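Local coordinates for periplasmic sugar-binding protein (Chloroflexus aurantiacus, PDB 4RXU), which binds beta-D-glucose between two lobes and probably serves as the solute-binding component of an ABC-type sugar transporter, at residues I115-L120 and R301-D306; G187-K192 and K245-A250; Q62-F67 and I83-K88; V218-D223 and D253-A258. All coordinates share one frame; numbering follows the deposited sequence.

Interaction 1: residues I115-L120 and R301-D306; sequences ISYDRL and RTLVQD. With BGC (beta-D-glucopyranose), chain C.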
loop_
_atom_site.group_PDB
_atom_site.type_symbol
_atom_site.label_atom_id
_atom_site.label_comp_id
_atom_site.label_asym_id
_atom_site.label_seq_id
_atom_site.Cartn_x
_atom_site.Cartn_y
_atom_site.Cartn_z
ATOM N N ILE A 115 13.020 2.290 13.045
ATOM C CA ILE A 115 12.600 1.311 12.057
ATOM C C ILE A 115 11.359 1.903 11.378
ATOM O O ILE A 115 10.266 1.955 11.946
ATOM C CB ILE A 115 12.232 -0.027 12.698
ATOM C CG1 ILE A 115 13.417 -0.589 13.500
ATOM C CG2 ILE A 115 11.754 -1.007 11.630
ATOM C CD1 ILE A 115 13.137 -1.908 14.200
ATOM N N SER A 116 11.538 2.362 10.148
ATOM C CA SER A 116 10.411 2.817 9.361
ATOM C C SER A 116 9.638 1.541 8.948
ATOM O O SER A 116 10.247 0.544 8.586
ATOM C CB SER A 116 10.931 3.597 8.157
ATOM O OG SER A 116 9.958 4.428 7.552
ATOM N N TYR A 117 8.314 1.591 9.062
ATOM C CA TYR A 117 7.472 0.418 8.981
ATOM C C TYR A 117 6.428 0.616 7.893
ATOM O O TYR A 117 5.629 1.542 7.954
ATOM C CB TYR A 117 6.780 0.192 10.314
ATOM C CG TYR A 117 5.888 -1.036 10.331
ATOM C CD1 TYR A 117 6.406 -2.306 10.446
ATOM C CD2 TYR A 117 4.521 -0.904 10.208
ATOM C CE1 TYR A 117 5.584 -3.418 10.430
ATOM C CE2 TYR A 117 3.690 -2.005 10.226
ATOM C CZ TYR A 117 4.234 -3.259 10.320
ATOM O OH TYR A 117 3.391 -4.340 10.307
ATOM N N ASP A 118 6.486 -0.270 6.903
ATOM C CA ASP A 118 5.615 -0.303 5.727
ATOM C C ASP A 118 5.876 0.852 4.775
ATOM O O ASP A 118 6.095 0.629 3.593
ATOM C CB ASP A 118 4.127 -0.372 6.050
ATOM C CG ASP A 118 3.332 -0.703 4.831
ATOM O OD1 ASP A 118 3.240 -1.914 4.522
ATOM O OD2 ASP A 118 2.861 0.239 4.134
ATOM N N ARG A 119 5.780 2.079 5.285
ATOM C CA ARG A 119 6.028 3.302 4.527
ATOM C C ARG A 119 7.336 3.888 4.979
ATOM O O ARG A 119 7.726 3.742 6.148
ATOM C CB ARG A 119 4.943 4.342 4.792
ATOM C CG ARG A 119 3.568 3.925 4.371
ATOM C CD ARG A 119 2.560 4.960 4.818
ATOM N NE ARG A 119 1.236 4.664 4.330
ATOM C CZ ARG A 119 0.148 5.325 4.677
ATOM N NH1 ARG A 119 0.219 6.305 5.568
ATOM N NH2 ARG A 119 -1.012 4.989 4.146
ATOM N N LEU A 120 8.003 4.553 4.043
ATOM C CA LEU A 120 9.322 5.095 4.273
ATOM C C LEU A 120 9.295 6.562 4.717
ATOM O O LEU A 120 8.687 7.412 4.081
ATOM C CB LEU A 120 10.119 4.961 2.967
ATOM C CG LEU A 120 11.608 5.300 3.001
ATOM C CD1 LEU A 120 12.354 4.490 4.053
ATOM C CD2 LEU A 120 12.194 5.122 1.604
ATOM N N ARG A 301 1.415 -10.700 8.807
ATOM C CA ARG A 301 2.087 -11.483 9.854
ATOM C C ARG A 301 3.612 -11.456 9.706
ATOM O O ARG A 301 4.350 -11.356 10.688
ATOM C CB ARG A 301 1.617 -12.951 9.848
ATOM C CG ARG A 301 0.118 -13.105 9.979
ATOM C CD ARG A 301 -0.306 -14.542 9.800
ATOM N NE ARG A 301 -0.003 -15.017 8.462
ATOM C CZ ARG A 301 -0.271 -16.232 8.015
ATOM N NH1 ARG A 301 -0.843 -17.130 8.818
ATOM N NH2 ARG A 301 0.064 -16.551 6.770
ATOM N N THR A 302 4.074 -11.524 8.457
ATOM C CA THR A 302 5.510 -11.489 8.200
ATOM C C THR A 302 6.085 -10.099 8.487
ATOM O O THR A 302 7.158 -9.979 9.060
ATOM C CB THR A 302 5.832 -11.878 6.753
ATOM O OG1 THR A 302 5.233 -13.158 6.484
ATOM C CG2 THR A 302 7.343 -11.955 6.499
ATOM N N LEU A 303 5.367 -9.060 8.083
ATOM C CA LEU A 303 5.844 -7.698 8.263
ATOM C C LEU A 303 5.990 -7.419 9.763
ATOM O O LEU A 303 7.017 -6.896 10.224
ATOM C CB LEU A 303 4.876 -6.710 7.614
ATOM C CG LEU A 303 5.508 -5.349 7.276
ATOM C CD1 LEU A 303 6.393 -5.440 6.046
ATOM C CD2 LEU A 303 4.452 -4.274 7.081
ATOM N N VAL A 304 4.962 -7.787 10.525
ATOM C CA VAL A 304 4.966 -7.594 11.956
ATOM C C VAL A 304 6.133 -8.339 12.596
ATOM O O VAL A 304 6.867 -7.782 13.423
ATOM C CB VAL A 304 3.613 -8.033 12.553
ATOM C CG1 VAL A 304 3.728 -8.389 14.029
ATOM C CG2 VAL A 304 2.565 -6.947 12.312
ATOM N N GLN A 305 6.295 -9.613 12.248
ATOM C CA GLN A 305 7.371 -10.401 12.868
ATOM C C GLN A 305 8.740 -9.846 12.495
ATOM O O GLN A 305 9.631 -9.813 13.323
ATOM C CB GLN A 305 7.273 -11.888 12.529
ATOM C CG GLN A 305 7.851 -12.791 13.622
ATOM C CD GLN A 305 7.054 -12.727 14.922
ATOM O OE1 GLN A 305 5.814 -12.720 14.922
ATOM N NE2 GLN A 305 7.761 -12.670 16.031
ATOM N N ASP A 306 8.898 -9.409 11.240
ATOM C CA ASP A 306 10.160 -8.803 10.794
ATOM C C ASP A 306 10.505 -7.592 11.641
ATOM O O ASP A 306 11.638 -7.412 12.061
ATOM C CB ASP A 306 10.114 -8.441 9.314
ATOM C CG ASP A 306 10.356 -9.624 8.417
ATOM O OD1 ASP A 306 10.729 -10.721 8.903
ATOM O OD2 ASP A 306 10.186 -9.428 7.197
HETATM C C2 BGC C . 0.017 0.464 2.416
HETATM C C3 BGC C . -1.175 -0.223 1.781
HETATM C C4 BGC C . -2.449 0.501 2.191
HETATM C C5 BGC C . -2.346 2.001 1.913
HETATM C C6 BGC C . -3.515 2.797 2.450
HETATM C C1 BGC C . -0.037 1.884 1.881
HETATM O O1 BGC C . 1.119 2.615 2.171
HETATM O O2 BGC C . 1.218 -0.212 2.029
HETATM O O3 BGC C . -1.190 -1.578 2.220
HETATM O O4 BGC C . -3.533 0.010 1.379
HETATM O O5 BGC C . -1.162 2.530 2.478
HETATM O O6 BGC C . -3.786 2.488 3.819
#
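The phenol ring of Tyr-117 is approached by helix 300-315 in two ways: backbone N of Val-304 and O of Leu-303 lie at the ring edge, near its plane, while the CD2 methyl of Leu-303 arrives obliquely, 3.4 Å from CZ of Tyr-117. The second methyl contact comes from Val-304, whose CG2 stands 3.4 Å from OH of Tyr-117. With CG of Tyr-117 anti to the backbone N (chi1 -179°), the ring points toward helix 300-315, and Leu-303 comes to meet it from the opposite direction. The phenol oxygen has its polar partner elsewhere, in Asp-48 of helix 44-59. The same Leu-303 CD2 passes 3.7 Å from OD1 of Asp-118, a carboxylate oxygen also salt-bridged to Arg-44. The other oxygen accepts from glucose, with OD2 of Asp-118 2.7 Å from O2 of the sugar. The guanidinium of Arg-119 is a second flat group, and it meets glucose O5 at its edge. Two nearly straight bonds leave it, from NE to O1 at 3.0 Å and from NH2 to O5, both with N-H...O angles of 169°. Glu-42 forms a salt bridge with NH2 as well. Buried methyls thus flank a polar cluster, consistent with the Arg-44 salt bridge fixing the Asp-118 carboxylate, one oxygen of which binds O2, while Arg-119 donates to the ring oxygen and the anomeric hydroxyl.

Interaction 2: residues G187-K192 and K245-A250; sequences GTFVIK and KVYILA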
loop_
_atom_site.group_PDB
_atom_site.type_symbol
_atom_site.label_atom_id
_atom_site.label_comp_id
_atom_site.label_asym_id
_atom_site.label_seq_id
_atom_site.Cartn_x
_atom_site.Cartn_y
_atom_site.Cartn_z
ATOM N N GLY A 187 -0.581 0.788 -28.213
ATOM C CA GLY A 187 -1.996 0.927 -28.577
ATOM C C GLY A 187 -2.944 -0.064 -27.909
ATOM O O GLY A 187 -4.152 0.008 -28.130
ATOM N N THR A 188 -2.416 -0.943 -27.058
ATOM C CA THR A 188 -3.278 -1.906 -26.386
ATOM C C THR A 188 -4.285 -1.227 -25.472
ATOM O O THR A 188 -5.478 -1.541 -25.501
ATOM C CB THR A 188 -2.452 -2.921 -25.590
ATOM O OG1 THR A 188 -1.571 -3.611 -26.484
ATOM C CG2 THR A 188 -3.360 -3.933 -24.887
ATOM N N PHE A 189 -3.783 -0.299 -24.659
ATOM C CA PHE A 189 -4.604 0.496 -23.764
ATOM C C PHE A 189 -4.657 1.965 -24.182
ATOM O O PHE A 189 -3.686 2.512 -24.713
ATOM C CB PHE A 189 -4.057 0.456 -22.346
ATOM C CG PHE A 189 -4.186 -0.865 -21.669
ATOM C CD1 PHE A 189 -5.438 -1.391 -21.390
ATOM C CD2 PHE A 189 -3.041 -1.565 -21.271
ATOM C CE1 PHE A 189 -5.544 -2.599 -20.722
ATOM C CE2 PHE A 189 -3.147 -2.773 -20.608
ATOM C CZ PHE A 189 -4.399 -3.296 -20.340
ATOM N N VAL A 190 -5.785 2.589 -23.874
ATOM C CA VAL A 190 -5.971 4.008 -24.065
ATOM C C VAL A 190 -6.435 4.588 -22.748
ATOM O O VAL A 190 -7.458 4.176 -22.212
ATOM C CB VAL A 190 -7.010 4.312 -25.158
ATOM C CG1 VAL A 190 -7.335 5.791 -25.243
ATOM C CG2 VAL A 190 -6.519 3.818 -26.503
ATOM N N ILE A 191 -5.640 5.515 -22.216
ATOM C CA ILE A 191 -5.917 6.119 -20.919
ATOM C C ILE A 191 -7.133 7.033 -20.996
ATOM O O ILE A 191 -7.158 7.951 -21.813
ATOM C CB ILE A 191 -4.734 6.956 -20.430
ATOM C CG1 ILE A 191 -3.462 6.106 -20.269
ATOM C CG2 ILE A 191 -5.059 7.636 -19.093
ATOM C CD1 ILE A 191 -2.207 6.950 -20.163
ATOM N N LYS A 192 -8.108 6.830 -20.114
ATOM C CA LYS A 192 -9.351 7.603 -20.180
ATOM C C LYS A 192 -9.559 8.644 -19.097
ATOM O O LYS A 192 -10.507 9.425 -19.205
ATOM C CB LYS A 192 -10.567 6.678 -20.142
ATOM C CG LYS A 192 -10.524 5.625 -21.226
ATOM C CD LYS A 192 -10.622 6.267 -22.592
ATOM C CE LYS A 192 -10.570 5.208 -23.678
ATOM N NZ LYS A 192 -10.931 5.844 -24.965
ATOM N N LYS A 245 -15.681 -2.843 -22.338
ATOM C CA LYS A 245 -14.820 -3.704 -21.541
ATOM C C LYS A 245 -13.592 -2.938 -21.105
ATOM O O LYS A 245 -12.740 -2.604 -21.936
ATOM C CB LYS A 245 -14.395 -4.888 -22.372
ATOM C CG LYS A 245 -13.598 -5.913 -21.608
ATOM C CD LYS A 245 -13.811 -7.243 -22.270
ATOM C CE LYS A 245 -12.485 -7.838 -22.604
ATOM N NZ LYS A 245 -12.727 -8.986 -23.509
ATOM N N VAL A 246 -13.459 -2.710 -19.800
ATOM C CA VAL A 246 -12.528 -1.713 -19.309
ATOM C C VAL A 246 -11.604 -2.295 -18.268
ATOM O O VAL A 246 -11.880 -3.318 -17.666
ATOM C CB VAL A 246 -13.248 -0.463 -18.756
ATOM C CG1 VAL A 246 -14.259 0.073 -19.762
ATOM C CG2 VAL A 246 -13.916 -0.739 -17.416
ATOM N N TYR A 247 -10.494 -1.593 -18.079
ATOM C CA TYR A 247 -9.369 -2.029 -17.256
ATOM C C TYR A 247 -9.087 -0.926 -16.239
ATOM O O TYR A 247 -8.930 0.237 -16.614
ATOM C CB TYR A 247 -8.176 -2.315 -18.183
ATOM C CG TYR A 247 -8.516 -3.477 -19.041
ATOM C CD1 TYR A 247 -9.250 -3.311 -20.224
ATOM C CD2 TYR A 247 -8.182 -4.759 -18.652
ATOM C CE1 TYR A 247 -9.629 -4.404 -20.983
ATOM C CE2 TYR A 247 -8.549 -5.863 -19.421
ATOM C CZ TYR A 247 -9.269 -5.669 -20.581
ATOM O OH TYR A 247 -9.640 -6.752 -21.336
ATOM N N ILE A 248 -9.055 -1.292 -14.958
ATOM C CA ILE A 248 -8.995 -0.331 -13.872
ATOM C C ILE A 248 -7.834 -0.670 -12.935
ATOM O O ILE A 248 -7.792 -1.740 -12.325
ATOM C CB ILE A 248 -10.278 -0.329 -13.039
ATOM C CG1 ILE A 248 -11.514 -0.080 -13.920
ATOM C CG2 ILE A 248 -10.175 0.690 -11.892
ATOM C CD1 ILE A 248 -12.829 -0.437 -13.268
ATOM N N LEU A 249 -6.876 0.253 -12.864
ATOM C CA LEU A 249 -5.744 0.155 -11.926
ATOM C C LEU A 249 -6.192 0.804 -10.626
ATOM O O LEU A 249 -6.040 2.008 -10.459
ATOM C CB LEU A 249 -4.502 0.864 -12.468
ATOM C CG LEU A 249 -3.294 0.731 -11.519
ATOM C CD1 LEU A 249 -2.695 -0.671 -11.552
ATOM C CD2 LEU A 249 -2.260 1.772 -11.885
ATOM N N ALA A 250 -6.804 0.027 -9.740
ATOM C CA ALA A 250 -7.208 0.556 -8.417
ATOM C C ALA A 250 -6.078 0.211 -7.455
ATOM O O ALA A 250 -5.569 -0.918 -7.466
ATOM C CB ALA A 250 -8.528 -0.060 -7.956
#
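Phe-189 and Tyr-247 make an offset edge-to-face aromatic pair on a parallel four-stranded sheet, the sheet of one lobe of the periplasmic-binding-protein fold. CE1 of Phe-189 is the atom that touches: it lies over one face of the tyrosine ring, 3.5 Å from CG of Tyr-247, and also nears CB of Tyr-247 at 3.7 Å. The ring centroids are 5.4 Å apart and the planes meet at 65°, so the Phe-189 edge points at the root of the tyrosine ring instead of its centre. The two side chains cross at about a right angle.

The two strands, 189-191 and 246-249, are not neighbours: strand 155-159 runs between them, which agrees with the 8.5 Å separation of CA of Phe-189 from CA of Tyr-247. The pair therefore bridges across the middle strand, where Asn-155 touches both side chains and Leu-157 touches that of Phe-189. Ala-150 packs against both aromatic residues too. Farther out, Phe-273 of strand 269-274 meets Tyr-247 with its ring almost parallel, continuing the aromatic contacts to the other edge of the sheet. This buried contact lies well away from the sugar. The polar end of the tyrosine is anchored separately, by a hydrogen bond between OH of Tyr-247 and the backbone O of His-149.

Interaction 3: residues Q62-F67 and I83-K88; sequences QVEILF and IAKGIK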
loop_
_atom_site.group_PDB
_atom_site.type_symbol
_atom_site.label_atom_id
_atom_site.label_comp_id
_atom_site.label_asym_id
_atom_site.label_seq_id
_atom_site.Cartn_x
_atom_site.Cartn_y
_atom_site.Cartn_z
ATOM N N GLN A 62 5.022 -6.773 25.970
ATOM C CA GLN A 62 4.167 -5.606 26.046
ATOM C C GLN A 62 4.858 -4.409 25.412
ATOM O O GLN A 62 5.958 -4.014 25.813
ATOM C CB GLN A 62 3.763 -5.257 27.470
ATOM C CG GLN A 62 2.517 -4.372 27.467
ATOM C CD GLN A 62 2.759 -2.950 27.952
ATOM O OE1 GLN A 62 3.152 -2.060 27.188
ATOM N NE2 GLN A 62 2.480 -2.725 29.234
ATOM N N VAL A 63 4.202 -3.880 24.389
ATOM C CA VAL A 63 4.702 -2.753 23.600
ATOM C C VAL A 63 3.516 -1.837 23.282
ATOM O O VAL A 63 2.474 -2.289 22.785
ATOM C CB VAL A 63 5.326 -3.253 22.284
ATOM C CG1 VAL A 63 5.656 -2.106 21.338
ATOM C CG2 VAL A 63 6.548 -4.114 22.542
ATOM N N GLU A 64 3.678 -0.548 23.564
ATOM C CA GLU A 64 2.601 0.400 23.324
ATOM C C GLU A 64 2.470 0.708 21.827
ATOM O O GLU A 64 3.473 0.897 21.134
ATOM C CB GLU A 64 2.802 1.696 24.120
ATOM C CG GLU A 64 1.617 2.650 24.027
ATOM C CD GLU A 64 1.695 3.805 25.014
ATOM O OE1 GLU A 64 2.816 4.125 25.475
ATOM O OE2 GLU A 64 0.637 4.395 25.331
ATOM N N ILE A 65 1.224 0.739 21.357
ATOM C CA ILE A 65 0.868 1.146 19.993
ATOM C C ILE A 65 0.073 2.441 20.078
ATOM O O ILE A 65 -0.920 2.517 20.772
ATOM C CB ILE A 65 -0.002 0.077 19.294
ATOM C CG1 ILE A 65 0.748 -1.272 19.263
ATOM C CG2 ILE A 65 -0.391 0.504 17.881
ATOM C CD1 ILE A 65 -0.070 -2.453 18.769
ATOM N N LEU A 66 0.561 3.463 19.399
ATOM C CA LEU A 66 -0.106 4.760 19.286
ATOM C C LEU A 66 -0.463 5.032 17.832
ATOM O O LEU A 66 0.304 4.703 16.914
ATOM C CB LEU A 66 0.805 5.896 19.745
ATOM C CG LEU A 66 1.196 5.815 21.217
ATOM C CD1 LEU A 66 2.240 6.858 21.576
ATOM C CD2 LEU A 66 -0.017 5.962 22.112
ATOM N N PHE A 67 -1.620 5.643 17.637
ATOM C CA PHE A 67 -2.037 6.079 16.306
ATOM C C PHE A 67 -1.888 7.596 16.223
ATOM O O PHE A 67 -2.097 8.314 17.190
ATOM C CB PHE A 67 -3.487 5.675 15.965
ATOM C CG PHE A 67 -3.639 4.230 15.574
ATOM C CD1 PHE A 67 -3.799 3.244 16.537
ATOM C CD2 PHE A 67 -3.593 3.843 14.223
ATOM C CE1 PHE A 67 -3.926 1.913 16.180
ATOM C CE2 PHE A 67 -3.710 2.516 13.869
ATOM C CZ PHE A 67 -3.875 1.554 14.844
ATOM N N ILE A 83 9.608 8.471 23.556
ATOM C CA ILE A 83 10.978 8.807 23.987
ATOM C C ILE A 83 10.989 9.032 25.486
ATOM O O ILE A 83 11.876 8.531 26.185
ATOM C CB ILE A 83 11.515 10.051 23.274
ATOM C CG1 ILE A 83 11.799 9.718 21.808
ATOM C CG2 ILE A 83 12.774 10.571 23.967
ATOM C CD1 ILE A 83 11.997 10.949 20.947
ATOM N N ALA A 84 9.991 9.762 25.975
ATOM C CA ALA A 84 9.935 10.127 27.382
ATOM C C ALA A 84 9.655 8.928 28.275
ATOM O O ALA A 84 10.050 8.894 29.443
ATOM C CB ALA A 84 8.916 11.224 27.612
ATOM N N LYS A 85 8.968 7.945 27.721
ATOM C CA LYS A 85 8.775 6.672 28.402
ATOM C C LYS A 85 9.967 5.724 28.365
ATOM O O LYS A 85 9.933 4.664 28.985
ATOM C CB LYS A 85 7.600 5.960 27.793
ATOM C CG LYS A 85 6.299 6.640 28.114
ATOM C CD LYS A 85 5.169 5.708 27.766
ATOM C CE LYS A 85 3.836 6.332 28.114
ATOM N NZ LYS A 85 3.397 7.182 26.977
ATOM N N GLY A 86 10.987 6.062 27.591
ATOM C CA GLY A 86 12.254 5.340 27.642
ATOM C C GLY A 86 12.449 4.301 26.568
ATOM O O GLY A 86 13.276 3.405 26.691
ATOM N N ILE A 87 11.697 4.422 25.492
ATOM C CA ILE A 87 11.926 3.505 24.382
ATOM C C ILE A 87 13.340 3.604 23.824
ATOM O O ILE A 87 13.951 4.668 23.790
ATOM C CB ILE A 87 10.888 3.584 23.243
ATOM C CG1 ILE A 87 10.998 4.874 22.411
ATOM C CG2 ILE A 87 9.483 3.301 23.776
ATOM C CD1 ILE A 87 10.299 4.729 21.068
ATOM N N LYS A 88 13.846 2.459 23.384
ATOM C CA LYS A 88 15.121 2.357 22.693
ATOM C C LYS A 88 14.971 2.082 21.211
ATOM O O LYS A 88 15.918 2.288 20.450
ATOM C CB LYS A 88 15.965 1.243 23.317
ATOM C CG LYS A 88 16.340 1.473 24.780
ATOM C CD LYS A 88 17.027 2.810 24.974
ATOM C CE LYS A 88 17.250 3.125 26.444
ATOM N NZ LYS A 88 16.907 4.551 26.718
#
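Glu-64 and Lys-85 meet at the surface through a single long salt bridge, with OE1 of Glu-64 3.5 Å from NZ of Lys-85; as a hydrogen bond it is weak. The lysine presents more than its ammonium, because CD and CE each lie 3.6 Å from the same OE1, so the carboxylate oxygen rests alongside the bent end of the chain (chi4 86°). The glutamate reaches across extended beyond CG, and the side chains cross at about a right angle. Only 72 Å² is buried between the segments, and Lys-85 is exposed. The closely packed side lies inward, where Glu-64 and Leu-66 touch Leu-82 of helix 72-84 and Ile-87 packs on Leu-82 as well. Gly-86 is the first residue to leave helical angles, with positive phi (99°), and its N bonds to O of Ile-83 at 3.0 Å. Two bonds back into the last turn make this a Schellman motif, at the C-terminal end of the helix in the beta-alpha-beta unit linking parallel strands 61-67 and 89-92.

Interaction 4: residues V218-D223 and D253-A258; sequences VTTNWD and DGTARA. With BGC (beta-D-glucopyranose), chain C.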
loop_
_atom_site.group_PDB
_atom_site.type_symbol
_atom_site.label_atom_id
_atom_site.label_comp_id
_atom_site.label_asym_id
_atom_site.label_seq_id
_atom_site.Cartn_x
_atom_site.Cartn_y
_atom_site.Cartn_z
ATOM N N VAL A 218 -5.410 11.532 -10.415
ATOM C CA VAL A 218 -6.061 10.222 -10.200
ATOM C C VAL A 218 -6.019 9.746 -8.747
ATOM O O VAL A 218 -6.314 8.602 -8.467
ATOM C CB VAL A 218 -5.542 9.119 -11.167
ATOM C CG1 VAL A 218 -5.637 9.587 -12.616
ATOM C CG2 VAL A 218 -4.122 8.660 -10.832
ATOM N N THR A 219 -5.714 10.637 -7.813
ATOM C CA THR A 219 -5.534 10.211 -6.430
ATOM C C THR A 219 -6.852 9.895 -5.759
ATOM O O THR A 219 -7.828 10.632 -5.888
ATOM C CB THR A 219 -4.696 11.194 -5.572
ATOM O OG1 THR A 219 -4.463 10.599 -4.293
ATOM C CG2 THR A 219 -5.385 12.550 -5.372
ATOM N N THR A 220 -6.831 8.788 -5.031
ATOM C CA THR A 220 -7.907 8.393 -4.145
ATOM C C THR A 220 -7.690 8.918 -2.737
ATOM O O THR A 220 -8.589 8.828 -1.905
ATOM C CB THR A 220 -7.978 6.882 -4.029
ATOM O OG1 THR A 220 -6.767 6.404 -3.411
ATOM C CG2 THR A 220 -8.155 6.245 -5.364
ATOM N N ASN A 221 -6.474 9.410 -2.448
ATOM C CA ASN A 221 -6.099 9.793 -1.078
ATOM C C ASN A 221 -6.337 8.664 -0.061
ATOM O O ASN A 221 -6.569 8.922 1.129
ATOM C CB ASN A 221 -6.839 11.057 -0.650
ATOM C CG ASN A 221 -6.296 12.297 -1.320
ATOM O OD1 ASN A 221 -5.111 12.392 -1.598
ATOM N ND2 ASN A 221 -7.161 13.255 -1.565
ATOM N N TRP A 222 -6.311 7.426 -0.552
ATOM C CA TRP A 222 -6.544 6.217 0.263
ATOM C C TRP A 222 -7.868 6.288 1.020
ATOM O O TRP A 222 -7.987 5.852 2.174
ATOM C CB TRP A 222 -5.397 5.985 1.239
ATOM C CG TRP A 222 -4.055 5.671 0.695
ATOM C CD1 TRP A 222 -2.858 6.178 1.153
ATOM C CD2 TRP A 222 -3.713 4.695 -0.314
ATOM N NE1 TRP A 222 -1.802 5.598 0.470
ATOM C CE2 TRP A 222 -2.295 4.689 -0.436
ATOM C CE3 TRP A 222 -4.453 3.823 -1.102
ATOM C CZ2 TRP A 222 -1.627 3.838 -1.310
ATOM C CZ3 TRP A 222 -3.781 2.997 -2.007
ATOM C CH2 TRP A 222 -2.383 3.009 -2.090
ATOM N N ASP A 223 -8.861 6.833 0.336
ATOM C CA ASP A 223 -10.169 7.135 0.923
ATOM C C ASP A 223 -11.285 6.611 0.008
ATOM O O ASP A 223 -11.307 6.907 -1.192
ATOM C CB ASP A 223 -10.350 8.637 1.144
ATOM C CG ASP A 223 -11.719 8.981 1.718
ATOM O OD1 ASP A 223 -12.042 8.556 2.841
ATOM O OD2 ASP A 223 -12.472 9.679 1.025
ATOM N N ASP A 253 -7.537 -2.256 -1.817
ATOM C CA ASP A 253 -8.844 -2.932 -1.760
ATOM C C ASP A 253 -10.040 -2.017 -1.559
ATOM O O ASP A 253 -11.018 -2.095 -2.315
ATOM C CB ASP A 253 -8.823 -4.027 -0.705
ATOM C CG ASP A 253 -8.132 -5.284 -1.201
ATOM O OD1 ASP A 253 -7.820 -5.375 -2.407
ATOM O OD2 ASP A 253 -7.950 -6.209 -0.388
ATOM N N GLY A 254 -9.990 -1.153 -0.547
ATOM C CA GLY A 254 -11.158 -0.329 -0.303
ATOM C C GLY A 254 -11.434 0.585 -1.480
ATOM O O GLY A 254 -12.577 0.765 -1.893
ATOM N N THR A 255 -10.386 1.205 -2.020
ATOM C CA THR A 255 -10.606 2.074 -3.173
ATOM C C THR A 255 -11.085 1.270 -4.400
ATOM O O THR A 255 -11.902 1.762 -5.177
ATOM C CB THR A 255 -9.355 2.925 -3.512
ATOM O OG1 THR A 255 -8.247 2.089 -3.887
ATOM C CG2 THR A 255 -8.966 3.859 -2.366
ATOM N N ALA A 256 -10.589 0.034 -4.549
ATOM C CA ALA A 256 -11.074 -0.869 -5.598
ATOM C C ALA A 256 -12.577 -1.124 -5.506
ATOM O O ALA A 256 -13.272 -1.116 -6.531
ATOM C CB ALA A 256 -10.319 -2.184 -5.558
ATOM N N ARG A 257 -13.080 -1.360 -4.303
ATOM C CA ARG A 257 -14.503 -1.642 -4.155
ATOM C C ARG A 257 -15.305 -0.398 -4.485
ATOM O O ARG A 257 -16.343 -0.493 -5.132
ATOM C CB ARG A 257 -14.810 -2.163 -2.757
ATOM C CG ARG A 257 -14.147 -3.509 -2.455
ATOM C CD ARG A 257 -14.761 -4.191 -1.235
ATOM N NE ARG A 257 -14.843 -3.293 -0.069
ATOM C CZ ARG A 257 -13.819 -2.980 0.722
ATOM N NH1 ARG A 257 -12.628 -3.535 0.510
ATOM N NH2 ARG A 257 -13.983 -2.093 1.731
ATOM N N ALA A 258 -14.825 0.768 -4.038
ATOM C CA ALA A 258 -15.520 2.037 -4.304
ATOM C C ALA A 258 -15.606 2.291 -5.805
ATOM O O ALA A 258 -16.656 2.650 -6.335
ATOM C CB ALA A 258 -14.784 3.187 -3.635
HETATM C C2 BGC C . 0.017 0.464 2.416
HETATM C C3 BGC C . -1.175 -0.223 1.781
HETATM C C4 BGC C . -2.449 0.501 2.191
HETATM C C5 BGC C . -2.346 2.001 1.913
HETATM C C6 BGC C . -3.515 2.797 2.450
HETATM C C1 BGC C . -0.037 1.884 1.881
HETATM O O1 BGC C . 1.119 2.615 2.171
HETATM O O2 BGC C . 1.218 -0.212 2.029
HETATM O O3 BGC C . -1.190 -1.578 2.220
HETATM O O4 BGC C . -3.533 0.010 1.379
HETATM O O5 BGC C . -1.162 2.530 2.478
HETATM O O6 BGC C . -3.786 2.488 3.819
#
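The CG2 methyl of Thr-255, on helix 253-264, is set against a hydroxyl that is already engaged: it lies 3.5 Å from OG1 and 3.6 Å from CB of Thr-220, beside the polar branch without bonding to it. OG1 of Thr-220 accepts from N of Trp-222 at 3.1 Å (N-H...O angle 146°) and is hydrogen-bonded to the backbone O of Ala-161. Thr-219 and Thr-220 each form an ST turn, one directly after the other. With chi1 of 63°, Thr-255 turns its own hydroxyl to OD1 of Asn-252, a glucose-pocket residue, and leaves CG2 for the loop. The methyl also comes within 4.0 Å of O of Asp-223, the residue that N-caps helix 224-237. Positive phi at both Asn-221 and Trp-222 accompanies the tight turn. The C5-C6 edge of the pyranose leans on the indole face of Trp-222, consistent with CH-pi contact: C6 is 3.3 Å above the ring plane, displaced toward the rim, and 3.4 Å from CD2. NE1 of Trp-222 is tied to Asp-166, which itself hydrogen-bonds the glucose. A tryptophan packed against the sugar is typical of the binding sites of periplasmic sugar-binding proteins.

In the fold
Interactions 1 and 4 lie on opposite sides of the chain's centre, yet both touch glucose and meet each other where NH2 of Arg-119 packs 3.7 Å from CD1 of Trp-222. Interaction 1 supplies charged and polar bonds to the sugar, interaction 4 an aromatic face. Interaction 2 is also buried but purely aromatic across its segments, and it joins interaction 4 through strand 246-249 and the following helix 253-264, Ala-250 packing on Ala-256. Interaction 3 is the surface contact, a long salt bridge whose hydrogen bond is weak; it reaches the same sheet as interaction 1, their centres about 16 Å apart. The centres of interactions 2 and 3 are about 46 Å apart, in different sheets.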